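Local structure of tyrosine specific protein phosphatase (Trypanosoma cruzi, 4AZ1) at residues Phe25-Arg30 with Thr255-Val260. The protein probably removes phosphate from phosphotyrosine residues of proteins, as a member of the classical protein tyrosine phosphatase family. Sequence-based numbering, arbitrary orientation.
Sequences FSLLLR and TVYDVV
Tyr257 reaches across from its helix and lays its ring between Leu27 and Leu28, an example of two near-parallel helices joined by interleaved side chains. The segments 25-30 and 255-260 run in nearly the same direction, their axes inclined by 25° and 11.2 Å apart at closest approach. At that spacing the groove between them has to be filled by side chains; Tyr257 and Leu28 bury nearly equal shares, with Val260 and Leu27 adding less. With its CG anti to the backbone N (chi1 -171°), the ring is carried over toward the other helix although its CB does not point there. Leu28 comes the other way, so that the two side chains lie antiparallel, each running past the other toward the opposite helix; its CD2 lies 3.5 Å from Tyr257 CE1, in an oblique approach to the ring, and its CG is equally close to CE1. Leu27 meets the far end of the tyrosine crosswise, at about a right angle. Its CG stands 3.4 Å from Tyr257 OH, and its CD2 packs 3.9 Å from Tyr257 CZ, on the opposite side of the ring plane from Leu28 CD2. The other methyl of Leu28 serves a second partner one turn further along: CD1 touches Val260 CG1 at 3.7 Å, again with the side chains crossed. Leu28 thus forks between ring and valine, while Leu27 lies at the more exposed margin. No hydrogen bond links the segments, and the join is one of van der Waals packing. Tyr277 of helix 274-288 touches both Leu28 and Tyr257, and also Phe25, so that a third helix adds to the same cluster. Helix 255-266 also packs against helix 232-247, Val259 touching Ala241, so the contact joins the N-terminal helix 14-30 to helices 255-266 and 274-288 within the tyrosine phosphatase fold.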
loop_
_atom_site.group_PDB
_atom_site.type_symbol
_atom_site.label_atom_id
_atom_site.label_comp_id
_atom_site.label_asym_id
_atom_site.label_seq_id
_atom_site.Cartn_x
_atom_site.Cartn_y
_atom_site.Cartn_z
ATOM N N PHE A 25 7.206 28.250 23.189
ATOM C CA PHE A 25 7.314 27.548 21.922
ATOM C C PHE A 25 8.601 27.934 21.172
ATOM O O PHE A 25 9.266 27.068 20.596
ATOM C CB PHE A 25 6.083 27.774 21.050
ATOM C CG PHE A 25 6.108 26.991 19.777
ATOM C CD1 PHE A 25 5.816 25.630 19.778
ATOM C CD2 PHE A 25 6.449 27.605 18.574
ATOM C CE1 PHE A 25 5.847 24.892 18.597
ATOM C CE2 PHE A 25 6.474 26.870 17.383
ATOM C CZ PHE A 25 6.179 25.513 17.405
ATOM N N SER A 26 8.956 29.219 21.189
ATOM C CA SER A 26 10.192 29.659 20.557
ATOM C C SER A 26 11.409 29.023 21.220
ATOM O O SER A 26 12.355 28.618 20.547
ATOM C CB SER A 26 10.308 31.186 20.585
ATOM O OG SER A 26 9.314 31.767 19.758
ATOM N N LEU A 27 11.375 28.920 22.541
ATOM C CA LEU A 27 12.448 28.261 23.274
ATOM C C LEU A 27 12.567 26.785 22.878
ATOM O O LEU A 27 13.676 26.258 22.748
ATOM C CB LEU A 27 12.232 28.429 24.779
ATOM C CG LEU A 27 13.244 27.821 25.743
ATOM C CD1 LEU A 27 14.619 28.472 25.562
ATOM C CD2 LEU A 27 12.747 27.987 27.176
ATOM N N LEU A 28 11.440 26.122 22.653
ATOM C CA LEU A 28 11.482 24.739 22.171
ATOM C C LEU A 28 12.151 24.628 20.797
ATOM O O LEU A 28 12.983 23.751 20.582
ATOM C CB LEU A 28 10.080 24.133 22.099
ATOM C CG LEU A 28 9.383 23.779 23.409
ATOM C CD1 LEU A 28 7.907 23.527 23.151
ATOM C CD2 LEU A 28 10.018 22.555 24.054
ATOM N N LEU A 29 11.780 25.505 19.867
ATOM C CA LEU A 29 12.398 25.498 18.538
ATOM C C LEU A 29 13.884 25.789 18.681
ATOM O O LEU A 29 14.718 25.169 18.024
ATOM C CB LEU A 29 11.760 26.553 17.637
ATOM C CG LEU A 29 10.277 26.386 17.316
ATOM C CD1 LEU A 29 9.845 27.464 16.337
ATOM C CD2 LEU A 29 10.038 25.007 16.738
ATOM N N ARG A 30 14.193 26.733 19.565
ATOM C CA ARG A 30 15.571 27.131 19.866
ATOM C C ARG A 30 16.457 25.929 20.239
ATOM O O ARG A 30 17.662 25.955 20.012
ATOM C CB ARG A 30 15.551 28.207 20.969
ATOM C CG ARG A 30 16.850 28.470 21.712
ATOM C CD ARG A 30 17.765 29.409 20.951
ATOM N NE ARG A 30 18.891 29.860 21.771
ATOM C CZ ARG A 30 19.944 29.108 22.067
ATOM N NH1 ARG A 30 20.014 27.857 21.620
ATOM N NH2 ARG A 30 20.926 29.599 22.816
ATOM N N THR A 255 4.777 21.571 33.530
ATOM C CA THR A 255 4.301 20.316 32.930
ATOM C C THR A 255 4.188 20.333 31.402
ATOM O O THR A 255 4.645 19.390 30.742
ATOM C CB THR A 255 2.940 19.879 33.507
ATOM O OG1 THR A 255 3.060 19.674 34.912
ATOM C CG2 THR A 255 2.464 18.584 32.864
ATOM N N VAL A 256 3.596 21.380 30.828
ATOM C CA VAL A 256 3.397 21.376 29.371
ATOM C C VAL A 256 4.719 21.448 28.622
ATOM O O VAL A 256 4.963 20.677 27.685
ATOM C CB VAL A 256 2.483 22.514 28.876
ATOM C CG1 VAL A 256 2.211 22.341 27.378
ATOM C CG2 VAL A 256 1.162 22.498 29.620
ATOM N N TYR A 257 5.566 22.384 29.033
ATOM C CA TYR A 257 6.899 22.478 28.477
ATOM C C TYR A 257 7.652 21.146 28.663
ATOM O O TYR A 257 8.227 20.618 27.708
ATOM C CB TYR A 257 7.673 23.644 29.112
ATOM C CG TYR A 257 8.982 23.906 28.414
ATOM C CD1 TYR A 257 9.024 24.670 27.259
ATOM C CD2 TYR A 257 10.176 23.373 28.895
ATOM C CE1 TYR A 257 10.217 24.903 26.599
ATOM C CE2 TYR A 257 11.380 23.608 28.241
ATOM C CZ TYR A 257 11.383 24.368 27.088
ATOM O OH TYR A 257 12.557 24.609 26.419
ATOM N N ASP A 258 7.634 20.592 29.876
ATOM C CA ASP A 258 8.373 19.355 30.150
ATOM C C ASP A 258 7.891 18.167 29.301
ATOM O O ASP A 258 8.695 17.406 28.750
ATOM C CB ASP A 258 8.295 19.012 31.632
ATOM C CG ASP A 258 9.059 20.004 32.494
ATOM O OD1 ASP A 258 10.039 20.600 31.996
ATOM O OD2 ASP A 258 8.682 20.185 33.672
ATOM N N VAL A 259 6.576 18.020 29.207
ATOM C CA VAL A 259 5.964 16.967 28.414
ATOM C C VAL A 259 6.344 17.082 26.940
ATOM O O VAL A 259 6.737 16.094 26.314
ATOM C CB VAL A 259 4.434 17.011 28.548
ATOM C CG1 VAL A 259 3.762 16.344 27.360
ATOM C CG2 VAL A 259 4.013 16.344 29.850
ATOM N N VAL A 260 6.241 18.283 26.385
ATOM C CA VAL A 260 6.586 18.461 24.980
ATOM C C VAL A 260 8.084 18.254 24.772
ATOM O O VAL A 260 8.500 17.647 23.784
ATOM C CB VAL A 260 6.087 19.815 24.437
ATOM C CG1 VAL A 260 6.566 20.048 23.000
ATOM C CG2 VAL A 260 4.569 19.831 24.474
#